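PDB 3G1T: short chain dehydrogenase from Salmonella typhi, which probably catalyses the NAD(P)(H)-dependent oxidation of an alcohol or reduction of a carbonyl compound, like other members of its Rossmann-fold family. Local coordinates for residues V156-R161 with T242-P247; G103-I108 with G165-S170; Q65-T70 with A89-R94. One frame throughout, in Å; residues are numbered along the deposited sequence.

Interaction 1: residues V156-R161 with T242-P247; sequences VGRQGR and TFDAQP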
ATOM      1  N   VAL A 156     -11.396   1.856  -5.344  1.00 16.57           N
ATOM      2  CA  VAL A 156     -11.030   1.328  -4.005  1.00 16.82           C
ATOM      3  C   VAL A 156      -9.605   1.595  -3.595  1.00 17.14           C
ATOM      4  O   VAL A 156      -9.272   1.228  -2.466  1.00 16.55           O
ATOM      5  CB  VAL A 156     -11.268  -0.183  -3.804  1.00 14.89           C
ATOM      6  CG1 VAL A 156     -12.773  -0.435  -3.779  1.00 21.61           C
ATOM      7  CG2 VAL A 156     -10.529  -1.083  -4.871  1.00 19.01           C
ATOM      8  N   GLY A 157      -8.847   2.284  -4.474  1.00 18.17           N
ATOM      9  CA  GLY A 157      -7.553   2.928  -4.097  1.00 17.56           C
ATOM     10  C   GLY A 157      -7.624   4.318  -3.532  1.00 16.75           C
ATOM     11  O   GLY A 157      -6.601   4.852  -3.114  1.00 16.94           O
ATOM     12  N   ARG A 158      -8.812   4.882  -3.457  1.00 14.74           N
ATOM     13  CA  ARG A 158      -9.099   6.263  -2.978  1.00 16.22           C
ATOM     14  C   ARG A 158      -9.997   6.150  -1.755  1.00 17.78           C
ATOM     15  O   ARG A 158      -9.850   6.930  -0.792  1.00 18.83           O
ATOM     16  CB  ARG A 158      -9.795   7.150  -3.993  1.00 18.91           C
ATOM     17  CG  ARG A 158      -8.959   7.643  -5.123  1.00 22.62           C
ATOM     18  CD  ARG A 158      -8.672   6.543  -6.110  1.00 21.34           C
ATOM     19  NE  ARG A 158      -8.274   7.121  -7.416  1.00 22.54           N
ATOM     20  CZ  ARG A 158      -9.111   7.529  -8.390  1.00 22.66           C
ATOM     21  NH1 ARG A 158     -10.413   7.328  -8.293  1.00 21.05           N
ATOM     22  NH2 ARG A 158      -8.616   8.036  -9.533  1.00 22.11           N
ATOM     23  N   GLN A 159     -10.888   5.146  -1.760  1.00 15.39           N
ATOM     24  CA  GLN A 159     -11.757   4.930  -0.595  1.00 18.23           C
ATOM     25  C   GLN A 159     -11.948   3.436  -0.445  1.00 16.88           C
ATOM     26  O   GLN A 159     -12.503   2.765  -1.296  1.00 17.83           O
ATOM     27  CB  GLN A 159     -13.099   5.684  -0.739  1.00 22.47           C
ATOM     28  CG  GLN A 159     -14.019   5.448   0.463  1.00 33.15           C
ATOM     29  CD  GLN A 159     -13.440   6.020   1.773  1.00 30.98           C
ATOM     30  OE1 GLN A 159     -12.816   7.110   1.772  1.00 35.25           O
ATOM     31  NE2 GLN A 159     -13.612   5.280   2.893  1.00 33.18           N
ATOM     32  N   GLY A 160     -11.451   2.875   0.647  1.00 16.26           N
ATOM     33  CA  GLY A 160     -11.556   1.470   0.885  1.00 17.21           C
ATOM     34  C   GLY A 160     -13.018   1.049   1.101  1.00 18.77           C
ATOM     35  O   GLY A 160     -13.812   1.786   1.651  1.00 17.35           O
ATOM     36  N   ARG A 161     -13.298  -0.171   0.656  1.00 17.02           N
ATOM     37  CA  ARG A 161     -14.644  -0.765   0.751  1.00 15.78           C
ATOM     38  C   ARG A 161     -14.575  -2.227   1.156  1.00 13.27           C
ATOM     39  O   ARG A 161     -13.677  -2.925   0.732  1.00 13.39           O
ATOM     40  CB  ARG A 161     -15.419  -0.637  -0.625  1.00 18.81           C
ATOM     41  CG  ARG A 161     -15.640   0.786  -1.168  1.00 24.55           C
ATOM     42  CD  ARG A 161     -16.899   0.822  -2.192  1.00 26.35           C
ATOM     43  NE  ARG A 161     -16.741  -0.073  -3.373  1.00 29.66           N
ATOM     44  CZ  ARG A 161     -16.213   0.263  -4.564  1.00 30.11           C
ATOM     45  NH1 ARG A 161     -15.683   1.509  -4.831  1.00 29.95           N
ATOM     46  NH2 ARG A 161     -16.139  -0.696  -5.483  1.00 30.68           N
ATOM     47  N   THR A 242      -4.494  11.652  -9.978  1.00 16.72           N
ATOM     48  CA  THR A 242      -5.138  10.376 -10.272  1.00 14.05           C
ATOM     49  C   THR A 242      -6.453  10.704 -10.987  1.00 14.63           C
ATOM     50  O   THR A 242      -7.233  11.532 -10.522  1.00 18.43           O
ATOM     51  CB  THR A 242      -5.257   9.513  -8.936  1.00 10.97           C
ATOM     52  OG1 THR A 242      -5.903   8.239  -9.323  1.00 21.48           O
ATOM     53  CG2 THR A 242      -6.029  10.236  -7.854  1.00 17.41           C
ATOM     54  N   PHE A 243      -6.618  10.143 -12.195  1.00 16.20           N
ATOM     55  CA  PHE A 243      -7.709  10.481 -13.101  1.00 18.59           C
ATOM     56  C   PHE A 243      -8.708   9.365 -13.245  1.00 20.54           C
ATOM     57  O   PHE A 243      -8.332   8.189 -13.369  1.00 22.53           O
ATOM     58  CB  PHE A 243      -7.202  10.799 -14.503  1.00 19.61           C
ATOM     59  CG  PHE A 243      -6.223  12.003 -14.542  1.00 18.04           C
ATOM     60  CD1 PHE A 243      -6.732  13.310 -14.646  1.00 21.62           C
ATOM     61  CD2 PHE A 243      -4.840  11.788 -14.462  1.00 21.86           C
ATOM     62  CE1 PHE A 243      -5.820  14.438 -14.727  1.00 20.13           C
ATOM     63  CE2 PHE A 243      -3.924  12.905 -14.454  1.00 17.73           C
ATOM     64  CZ  PHE A 243      -4.408  14.181 -14.626  1.00 22.50           C
ATOM     65  N   ASP A 244      -9.986   9.737 -13.264  1.00 20.14           N
ATOM     66  CA  ASP A 244     -11.053   8.762 -13.579  1.00 20.69           C
ATOM     67  C   ASP A 244     -11.421   8.768 -15.062  1.00 19.69           C
ATOM     68  O   ASP A 244     -11.748   9.816 -15.623  1.00 20.28           O
ATOM     69  CB  ASP A 244     -12.323   9.058 -12.815  1.00 21.43           C
ATOM     70  CG  ASP A 244     -12.230   8.699 -11.330  1.00 28.85           C
ATOM     71  OD1 ASP A 244     -13.205   9.010 -10.601  1.00 26.45           O
ATOM     72  OD2 ASP A 244     -11.247   8.108 -10.883  1.00 22.53           O
ATOM     73  N   ALA A 245     -11.242   7.630 -15.691  1.00 19.33           N
ATOM     74  CA  ALA A 245     -11.726   7.424 -17.086  1.00 22.38           C
ATOM     75  C   ALA A 245     -13.246   7.651 -17.242  1.00 25.83           C
ATOM     76  O   ALA A 245     -13.710   8.085 -18.321  1.00 27.90           O
ATOM     77  CB  ALA A 245     -11.310   6.048 -17.577  1.00 22.32           C
ATOM     78  N   GLN A 246     -14.006   7.353 -16.200  1.00 27.07           N
ATOM     79  CA  GLN A 246     -15.432   7.506 -16.232  1.00 32.39           C
ATOM     80  C   GLN A 246     -15.903   8.206 -14.944  1.00 37.53           C
ATOM     81  O   GLN A 246     -16.243   7.540 -13.957  1.00 38.81           O
ATOM     82  CB  GLN A 246     -16.095   6.114 -16.356  1.00 31.11           C
ATOM     83  CG  GLN A 246     -15.524   5.167 -17.462  1.00 21.47           C
ATOM     84  CD  GLN A 246     -16.149   3.798 -17.363  1.00 31.59           C
ATOM     85  OE1 GLN A 246     -15.476   2.837 -17.036  1.00 20.75           O
ATOM     86  NE2 GLN A 246     -17.460   3.726 -17.544  1.00 20.98           N
ATOM     87  N   PRO A 247     -15.918   9.553 -14.924  1.00 42.13           N
ATOM     88  CA  PRO A 247     -16.247  10.262 -13.667  1.00 43.92           C
ATOM     89  C   PRO A 247     -17.757  10.383 -13.379  1.00 45.27           C
ATOM     90  O   PRO A 247     -18.161  10.572 -12.210  1.00 45.26           O
ATOM     91  CB  PRO A 247     -15.603  11.658 -13.862  1.00 44.14           C
ATOM     92  CG  PRO A 247     -14.918  11.605 -15.256  1.00 53.51           C
ATOM     93  CD  PRO A 247     -15.554  10.489 -16.002  1.00 43.43           C
TER
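Arg158 reaches from a loop to the last strand of the sheet and lays the edge of its guanidinium against Thr242 and Asp244. The fold is the Rossmann fold of the short-chain dehydrogenases, built on a parallel sheet. The loop follows strand 147-152, while strand 242-244 is an outermost strand within the chain, with strand 190-196 beside it. A kink at chi2 (74°) breaks the run of the arginine side chain, and the head group arrives edge-on to the strand. NH2 serves two acceptors. It gives its straighter bond to Thr242 OG1, where Arg158 NH2 to OG1 is 2.7 Å with an N-H...O angle of 162°, and a more bent one to Asp244 OD2 at 3.0 Å from NH2. The other terminal nitrogen, Arg158 NH1, closes the salt bridge to the same Asp244 OD2 at 2.8 Å, on the syn side of the carboxylate. Both terminal nitrogens thus pinch a single oxygen in a bifurcated, end-on grip, with the carboxylate plane turned 32° from the guanidinium. Being nearly coplanar with both acceptors, the guanidinium has its rotation fixed by them. Neighbouring residues complete the network. Glu175 of helix 165-185 uses OE2 for a salt bridge to Arg158 NE and a hydrogen bond with Thr242 OG1, so the hydroxyl sits between arginine and glutamate. The two carboxylates, Asp244 and Glu175, probably more than balance the arginine's charge. The same loop also reaches the dimer interface, where Gly160 N is hydrogen-bonded to Gln179 OE1 of the second subunit. On the strand side, Asp244 OD2 is hydrogen-bonded to Asn196 ND2 as well as to Arg158 NH1 and NH2.

Interaction 2: residues G103-I108 with G165-S170; sequences GLLGEI and GAYATS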
ATOM      1  N   GLY A 103      -1.958  -6.410 -13.258  1.00 23.76           N
ATOM      2  CA  GLY A 103      -2.467  -6.327 -11.896  1.00 19.50           C
ATOM      3  C   GLY A 103      -3.058  -7.685 -11.591  1.00 18.98           C
ATOM      4  O   GLY A 103      -3.459  -8.380 -12.508  1.00 18.89           O
ATOM      5  N   LEU A 104      -3.087  -8.028 -10.317  1.00 17.77           N
ATOM      6  CA  LEU A 104      -3.769  -9.220  -9.835  1.00 17.68           C
ATOM      7  C   LEU A 104      -4.956  -8.734  -8.952  1.00 18.16           C
ATOM      8  O   LEU A 104      -4.840  -7.801  -8.127  1.00 17.15           O
ATOM      9  CB  LEU A 104      -2.818 -10.079  -9.040  1.00 21.49           C
ATOM     10  CG  LEU A 104      -2.778 -11.611  -8.999  1.00 34.20           C
ATOM     11  CD1 LEU A 104      -2.674 -12.232 -10.420  1.00 24.57           C
ATOM     12  CD2 LEU A 104      -1.576 -12.026  -8.160  1.00 24.72           C
ATOM     13  N   LEU A 105      -6.153  -9.320  -9.173  1.00 15.02           N
ATOM     14  CA  LEU A 105      -7.264  -9.007  -8.279  1.00 14.04           C
ATOM     15  C   LEU A 105      -7.205  -9.676  -6.884  1.00 14.54           C
ATOM     16  O   LEU A 105      -7.645  -9.107  -5.865  1.00 17.75           O
ATOM     17  CB  LEU A 105      -8.562  -9.474  -8.981  1.00 16.63           C
ATOM     18  CG  LEU A 105      -9.811  -9.251  -8.101  1.00 15.79           C
ATOM     19  CD1 LEU A 105     -10.062  -7.793  -8.032  1.00 18.35           C
ATOM     20  CD2 LEU A 105     -11.032  -9.951  -8.789  1.00 17.64           C
ATOM     21  N   GLY A 106      -6.724 -10.917  -6.875  1.00 17.91           N
ATOM     22  CA  GLY A 106      -6.742 -11.778  -5.694  1.00 18.34           C
ATOM     23  C   GLY A 106      -8.202 -12.050  -5.307  1.00 20.24           C
ATOM     24  O   GLY A 106      -9.097 -12.122  -6.150  1.00 20.82           O
ATOM     25  N   GLU A 107      -8.422 -12.161  -4.003  1.00 19.28           N
ATOM     26  CA  GLU A 107      -9.670 -12.663  -3.480  1.00 21.24           C
ATOM     27  C   GLU A 107     -10.635 -11.538  -3.140  1.00 20.06           C
ATOM     28  O   GLU A 107     -10.269 -10.512  -2.503  1.00 20.02           O
ATOM     29  CB  GLU A 107      -9.357 -13.476  -2.227  1.00 25.01           C
ATOM     30  CG  GLU A 107     -10.555 -14.154  -1.679  1.00 30.62           C
ATOM     31  CD  GLU A 107     -10.257 -14.989  -0.445  1.00 30.92           C
ATOM     32  OE1 GLU A 107      -9.056 -15.222  -0.108  1.00 30.57           O
ATOM     33  OE2 GLU A 107     -11.261 -15.437   0.192  1.00 33.34           O
ATOM     34  N   ILE A 108     -11.882 -11.687  -3.550  1.00 17.06           N
ATOM     35  CA  ILE A 108     -12.871 -10.716  -3.077  1.00 15.29           C
ATOM     36  C   ILE A 108     -13.652 -11.380  -1.920  1.00 16.36           C
ATOM     37  O   ILE A 108     -14.306 -12.435  -2.129  1.00 19.57           O
ATOM     38  CB  ILE A 108     -13.944 -10.295  -4.248  1.00 19.43           C
ATOM     39  CG1 ILE A 108     -13.320  -9.457  -5.423  1.00 13.84           C
ATOM     40  CG2 ILE A 108     -15.165  -9.509  -3.672  1.00 18.54           C
ATOM     41  CD1 ILE A 108     -12.520  -8.173  -4.962  1.00 19.84           C
ATOM     42  N   GLY A 165     -10.216  -6.095   0.272  1.00 14.62           N
ATOM     43  CA  GLY A 165      -8.991  -6.780   0.815  1.00 12.66           C
ATOM     44  C   GLY A 165      -7.633  -6.363   0.230  1.00 13.15           C
ATOM     45  O   GLY A 165      -7.333  -5.114   0.178  1.00 16.25           O
ATOM     46  N   ALA A 166      -6.864  -7.349  -0.273  1.00 14.51           N
ATOM     47  CA  ALA A 166      -5.538  -7.076  -0.820  1.00 13.98           C
ATOM     48  C   ALA A 166      -5.575  -6.111  -1.999  1.00 15.74           C
ATOM     49  O   ALA A 166      -4.728  -5.263  -2.148  1.00 16.48           O
ATOM     50  CB  ALA A 166      -4.817  -8.393  -1.177  1.00 13.37           C
ATOM     51  N   TYR A 167      -6.548  -6.247  -2.870  1.00 12.59           N
ATOM     52  CA  TYR A 167      -6.637  -5.345  -4.035  1.00 14.32           C
ATOM     53  C   TYR A 167      -6.673  -3.850  -3.613  1.00 13.51           C
ATOM     54  O   TYR A 167      -5.861  -3.032  -4.108  1.00 15.61           O
ATOM     55  CB  TYR A 167      -7.905  -5.646  -4.848  1.00 16.08           C
ATOM     56  CG  TYR A 167      -7.858  -4.965  -6.224  1.00 17.46           C
ATOM     57  CD1 TYR A 167      -6.927  -5.418  -7.202  1.00 17.64           C
ATOM     58  CD2 TYR A 167      -8.692  -3.866  -6.548  1.00 16.82           C
ATOM     59  CE1 TYR A 167      -6.879  -4.825  -8.480  1.00 18.03           C
ATOM     60  CE2 TYR A 167      -8.615  -3.262  -7.846  1.00 17.57           C
ATOM     61  CZ  TYR A 167      -7.745  -3.782  -8.766  1.00 17.80           C
ATOM     62  OH  TYR A 167      -7.614  -3.230 -10.016  1.00 23.75           O
ATOM     63  N   ALA A 168      -7.661  -3.484  -2.780  1.00 13.02           N
ATOM     64  CA  ALA A 168      -7.815  -2.081  -2.311  1.00 13.31           C
ATOM     65  C   ALA A 168      -6.499  -1.589  -1.630  1.00 14.74           C
ATOM     66  O   ALA A 168      -6.026  -0.489  -1.947  1.00 16.22           O
ATOM     67  CB  ALA A 168      -8.903  -1.979  -1.327  1.00 14.09           C
ATOM     68  N   THR A 169      -5.974  -2.411  -0.716  1.00 12.35           N
ATOM     69  CA  THR A 169      -4.695  -2.141  -0.010  1.00 14.36           C
ATOM     70  C   THR A 169      -3.633  -1.832  -1.052  1.00 16.50           C
ATOM     71  O   THR A 169      -2.862  -0.843  -0.902  1.00 14.74           O
ATOM     72  CB  THR A 169      -4.307  -3.276   0.943  1.00 13.73           C
ATOM     73  OG1 THR A 169      -5.398  -3.504   1.860  1.00 14.21           O
ATOM     74  CG2 THR A 169      -3.024  -2.910   1.825  1.00 11.54           C
ATOM     75  N   SER A 170      -3.523  -2.697  -2.064  1.00 15.11           N
ATOM     76  CA  SER A 170      -2.446  -2.532  -3.107  1.00 17.16           C
ATOM     77  C   SER A 170      -2.668  -1.321  -4.009  1.00 16.17           C
ATOM     78  O   SER A 170      -1.689  -0.758  -4.540  1.00 15.21           O
ATOM     79  CB  SER A 170      -2.360  -3.774  -4.010  1.00 18.91           C
ATOM     80  OG  SER A 170      -3.423  -3.780  -4.981  1.00 14.87           O
TER
HETATM   81  O   HOH W   1      -8.131  -8.742  -3.168  1.00 19.67           O
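Tyr167 lies against the backbone of Leu104 and Leu105, and its side chain can be followed outward from the helix. CB comes first, 3.6 Å from Leu105 O. CG is anti to the backbone N (chi1 -167°), which carries the ring away from the helix and alongside the loop. There Leu105 CD1 covers one face: it stands 4.2 Å from the ring centroid and 18° off the normal, a CH-pi contact displaced toward the CG-CD1 bond. At the edge, Leu104 O lies near the ring plane, 3.3 Å from Tyr167 CD1 and 3.6 Å from CE1, consistent with a weak electrostatic attraction to the ring's C-H edge. CZ and OH extend beyond these contacts. Tyr167 opens the YxxxK signature of the family, in which this tyrosine is usually the catalytic one, and Gly103 closes the NAG motif; the contact therefore probably borders the active site. The backbones are joined through a water, which donates to Leu105 O (2.8 Å) and Glu107 O (2.9 Å) and accepts from Tyr167 N (3.0 Å). It thereby satisfies an amide in the first turn of the helix. Gly106, with positive phi, forms the bend between the two carbonyls. Asn126 of helix 116-142 ties both sides, its OD1 to Leu104 N and its ND2 to Ser170 OG. The loop after strand 97-99 is thus held between helix 116-142 and the start of helix 165-185, while Met204 of helix 203-208 packs on both Leu105 and Tyr167.

Interaction 3: residues Q65-T70 with A89-R94; sequences QPQWFT and AAHYPR
Gln67 stands its amide almost upright on the imidazole of His91, the two planes being 89° apart. Gln67 OE1 lies over one face of the ring, displaced toward the rim and 3.0 Å from His91 CD2, without a hydrogen bond to the histidine; the amide nitrogen, Gln67 NE2, is 3.1 Å from the same carbon. The segments belong to the beta-alpha-beta crossover of the Rossmann fold: strand 67-70 leads into helix 78-91, and the chain then turns toward strand 97-99. The extended Gln67 chain crosses the histidine at about a right angle, bringing the carboxamide over the ring. Both approaches to CD2 are short enough to make the exact placing of the two groups somewhat doubtful. His91 also touches a crystal neighbour, which may influence its pose. Tyr92 packs more deeply, its side chain lying on Thr40 and Ile42 of strand 40-45 and Ile16 of strand 16-19, so it touches the two strands that the crossover passes. Its hydroxyl points toward strand 67-70, with Tyr92 OH 4.2 Å from Gln67 OE1. A water lies between Tyr92 OH and Gln67 N; its modelled approach to the hydroxyl is implausibly short, so that half of the bridge is doubtful. On the strand side the geometry is ordinary: Gln67 N donates to this water oxygen at 3.1 Å.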
ATOM      1  N   GLN A  65       6.572  -4.999 -36.846  1.00 35.97           N
ATOM      2  CA  GLN A  65       6.215  -5.808 -35.678  1.00 34.75           C
ATOM      3  C   GLN A  65       6.854  -5.301 -34.371  1.00 31.27           C
ATOM      4  O   GLN A  65       8.091  -5.232 -34.281  1.00 28.79           O
ATOM      5  CB  GLN A  65       6.454  -7.340 -35.905  1.00 36.72           C
ATOM      6  CG  GLN A  65       5.743  -8.223 -34.833  1.00 56.93           C
ATOM      7  CD  GLN A  65       5.892  -9.743 -35.039  1.00 39.49           C
ATOM      8  OE1 GLN A  65       5.807 -10.236 -36.167  1.00 57.71           O
ATOM      9  NE2 GLN A  65       6.058 -10.494 -33.936  1.00 56.91           N
ATOM     10  N   PRO A  66       6.012  -4.942 -33.367  1.00 30.68           N
ATOM     11  CA  PRO A  66       6.430  -4.490 -32.018  1.00 29.63           C
ATOM     12  C   PRO A  66       7.259  -5.505 -31.348  1.00 27.78           C
ATOM     13  O   PRO A  66       7.044  -6.712 -31.520  1.00 27.23           O
ATOM     14  CB  PRO A  66       5.112  -4.395 -31.251  1.00 30.70           C
ATOM     15  CG  PRO A  66       4.122  -4.140 -32.282  1.00 27.75           C
ATOM     16  CD  PRO A  66       4.537  -4.873 -33.498  1.00 31.02           C
ATOM     17  N   GLN A  67       8.199  -5.039 -30.541  1.00 27.46           N
ATOM     18  CA  GLN A  67       8.915  -5.960 -29.692  1.00 28.88           C
ATOM     19  C   GLN A  67       8.117  -6.292 -28.454  1.00 24.45           C
ATOM     20  O   GLN A  67       7.319  -5.482 -27.983  1.00 23.05           O
ATOM     21  CB  GLN A  67      10.287  -5.414 -29.330  1.00 32.63           C
ATOM     22  CG  GLN A  67      11.320  -5.741 -30.429  1.00 70.48           C
ATOM     23  CD  GLN A  67      12.744  -5.380 -30.047  1.00 35.91           C
ATOM     24  OE1 GLN A  67      13.496  -4.838 -30.870  1.00 71.14           O
ATOM     25  NE2 GLN A  67      13.117  -5.656 -28.787  1.00 70.69           N
ATOM     26  N   TRP A  68       8.282  -7.495 -27.964  1.00 23.47           N
ATOM     27  CA  TRP A  68       7.610  -7.910 -26.753  0.50 24.38           C
ATOM     28  C   TRP A  68       8.589  -8.569 -25.804  1.00 23.86           C
ATOM     29  O   TRP A  68       9.639  -8.985 -26.203  1.00 25.29           O
ATOM     30  CB  TRP A  68       6.387  -8.811 -27.046  0.50 25.79           C
ATOM     31  CG  TRP A  68       6.666  -9.949 -28.010  0.50 27.85           C
ATOM     32  CD1 TRP A  68       6.482  -9.943 -29.366  0.50 26.54           C
ATOM     33  CD2 TRP A  68       7.177 -11.251 -27.682  0.50 26.62           C
ATOM     34  NE1 TRP A  68       6.828 -11.162 -29.897  0.50 27.05           N
ATOM     35  CE2 TRP A  68       7.280 -11.976 -28.886  0.50 28.17           C
ATOM     36  CE3 TRP A  68       7.564 -11.871 -26.483  0.50 29.08           C
ATOM     37  CZ2 TRP A  68       7.747 -13.298 -28.930  0.50 27.29           C
ATOM     38  CZ3 TRP A  68       8.028 -13.179 -26.523  0.50 26.45           C
ATOM     39  CH2 TRP A  68       8.130 -13.878 -27.747  0.50 29.30           C
ATOM     40  N   PHE A  69       8.196  -8.645 -24.548  1.00 23.82           N
ATOM     41  CA  PHE A  69       8.989  -9.288 -23.522  1.00 27.49           C
ATOM     42  C   PHE A  69       8.068 -10.069 -22.678  1.00 27.94           C
ATOM     43  O   PHE A  69       7.006  -9.559 -22.254  1.00 26.87           O
ATOM     44  CB  PHE A  69       9.584  -8.249 -22.597  1.00 30.15           C
ATOM     45  CG  PHE A  69      10.566  -7.448 -23.249  1.00 30.80           C
ATOM     46  CD1 PHE A  69      11.855  -7.916 -23.367  1.00 32.61           C
ATOM     47  CD2 PHE A  69      10.207  -6.237 -23.865  1.00 31.45           C
ATOM     48  CE1 PHE A  69      12.801  -7.185 -24.043  1.00 30.93           C
ATOM     49  CE2 PHE A  69      11.137  -5.495 -24.546  1.00 30.25           C
ATOM     50  CZ  PHE A  69      12.458  -5.958 -24.635  1.00 33.83           C
ATOM     51  N   THR A  70       8.490 -11.271 -22.337  1.00 29.22           N
ATOM     52  CA  THR A  70       7.704 -12.015 -21.364  1.00 29.93           C
ATOM     53  C   THR A  70       8.327 -11.696 -19.996  1.00 31.44           C
ATOM     54  O   THR A  70       9.543 -11.718 -19.836  1.00 33.18           O
ATOM     55  CB  THR A  70       7.690 -13.471 -21.690  1.00 28.86           C
ATOM     56  OG1 THR A  70       9.036 -13.847 -21.944  1.00 29.72           O
ATOM     57  CG2 THR A  70       6.846 -13.729 -22.979  1.00 26.51           C
ATOM     58  N   ALA A  89      17.121  -0.893 -23.824  1.00 24.87           N
ATOM     59  CA  ALA A  89      18.192   0.096 -24.061  1.00 25.87           C
ATOM     60  C   ALA A  89      19.052  -0.256 -25.306  1.00 28.11           C
ATOM     61  O   ALA A  89      19.660   0.622 -25.937  1.00 26.94           O
ATOM     62  CB  ALA A  89      19.063   0.283 -22.840  1.00 23.46           C
ATOM     63  N   ALA A  90      19.060  -1.533 -25.655  1.00 29.32           N
ATOM     64  CA  ALA A  90      19.886  -2.020 -26.782  1.00 31.63           C
ATOM     65  C   ALA A  90      19.208  -1.766 -28.118  1.00 33.37           C
ATOM     66  O   ALA A  90      19.874  -1.709 -29.169  1.00 34.58           O
ATOM     67  CB  ALA A  90      20.218  -3.497 -26.606  1.00 30.56           C
ATOM     68  N   HIS A  91      17.883  -1.645 -28.101  1.00 33.58           N
ATOM     69  CA  HIS A  91      17.109  -1.392 -29.323  1.00 33.39           C
ATOM     70  C   HIS A  91      16.599   0.039 -29.472  1.00 29.44           C
ATOM     71  O   HIS A  91      16.262   0.458 -30.594  1.00 27.63           O
ATOM     72  CB  HIS A  91      15.946  -2.390 -29.422  1.00 38.71           C
ATOM     73  CG  HIS A  91      16.369  -3.785 -29.806  1.00 45.35           C
ATOM     74  ND1 HIS A  91      17.200  -4.048 -30.878  1.00 43.13           N
ATOM     75  CD2 HIS A  91      16.055  -4.993 -29.277  1.00 43.72           C
ATOM     76  CE1 HIS A  91      17.376  -5.356 -30.995  1.00 45.94           C
ATOM     77  NE2 HIS A  91      16.693  -5.954 -30.032  1.00 44.37           N
ATOM     78  N   TYR A  92      16.538   0.795 -28.361  1.00 27.28           N
ATOM     79  CA  TYR A  92      15.918   2.139 -28.343  1.00 25.84           C
ATOM     80  C   TYR A  92      16.672   3.148 -27.517  1.00 23.39           C
ATOM     81  O   TYR A  92      17.243   2.766 -26.485  1.00 24.66           O
ATOM     82  CB  TYR A  92      14.511   2.078 -27.718  1.00 26.48           C
ATOM     83  CG  TYR A  92      13.577   1.170 -28.492  1.00 33.49           C
ATOM     84  CD1 TYR A  92      13.047   1.567 -29.726  1.00 29.94           C
ATOM     85  CD2 TYR A  92      13.282  -0.080 -28.018  1.00 29.87           C
ATOM     86  CE1 TYR A  92      12.189   0.725 -30.447  1.00 35.00           C
ATOM     87  CE2 TYR A  92      12.437  -0.946 -28.718  1.00 35.01           C
ATOM     88  CZ  TYR A  92      11.880  -0.523 -29.921  1.00 31.68           C
ATOM     89  OH  TYR A  92      11.057  -1.413 -30.606  1.00 35.80           O
ATOM     90  N   PRO A  93      16.628   4.440 -27.910  1.00 21.63           N
ATOM     91  CA  PRO A  93      17.398   5.443 -27.155  1.00 21.22           C
ATOM     92  C   PRO A  93      16.705   6.023 -25.912  1.00 20.92           C
ATOM     93  O   PRO A  93      17.277   6.818 -25.177  1.00 19.08           O
ATOM     94  CB  PRO A  93      17.593   6.561 -28.180  1.00 23.42           C
ATOM     95  CG  PRO A  93      16.254   6.510 -29.055  1.00 18.78           C
ATOM     96  CD  PRO A  93      16.174   4.978 -29.217  1.00 21.91           C
ATOM     97  N   ARG A  94      15.449   5.649 -25.703  1.00 19.85           N
ATOM     98  CA  ARG A  94      14.643   6.306 -24.698  1.00 17.12           C
ATOM     99  C   ARG A  94      13.341   5.467 -24.522  1.00 15.70           C
ATOM    100  O   ARG A  94      12.993   4.590 -25.331  1.00 15.77           O
ATOM    101  CB  ARG A  94      14.242   7.716 -25.146  1.00 17.14           C
ATOM    102  CG  ARG A  94      13.266   7.734 -26.366  1.00 16.59           C
ATOM    103  CD  ARG A  94      12.962   9.176 -26.833  1.00 19.41           C
ATOM    104  NE  ARG A  94      12.099   9.015 -28.023  1.00 17.25           N
ATOM    105  CZ  ARG A  94      12.549   8.936 -29.276  1.00 22.23           C
ATOM    106  NH1 ARG A  94      13.880   8.989 -29.570  1.00 18.37           N
ATOM    107  NH2 ARG A  94      11.684   8.701 -30.255  1.00 18.16           N
TER
HETATM  108  O   HOH W   2       8.687  -2.005 -30.684  1.00 25.27           O

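Interactions 1 and 3 are surface contacts at the two outermost strands of one sheet, their centres about 32 Å apart on opposite sides of the chain's centre. Interaction 2 is the more buried. Chemistry follows place: a guanidinium held by several hydrogen bonds, some of them charged, ties a loop to strand 242-244, an aromatic face and a bridging water join loop and helix in interaction 2, and an exposed amide-imidazole contact lies at the crossover between strand 67-70 and helix 78-91 in interaction 3. Interactions 1 and 2 are neighbours, since Val156 packs on Tyr167 and Ala168, and both meet the second subunit. Interaction 3 stands apart, with no other chain of the assembly touching its segments.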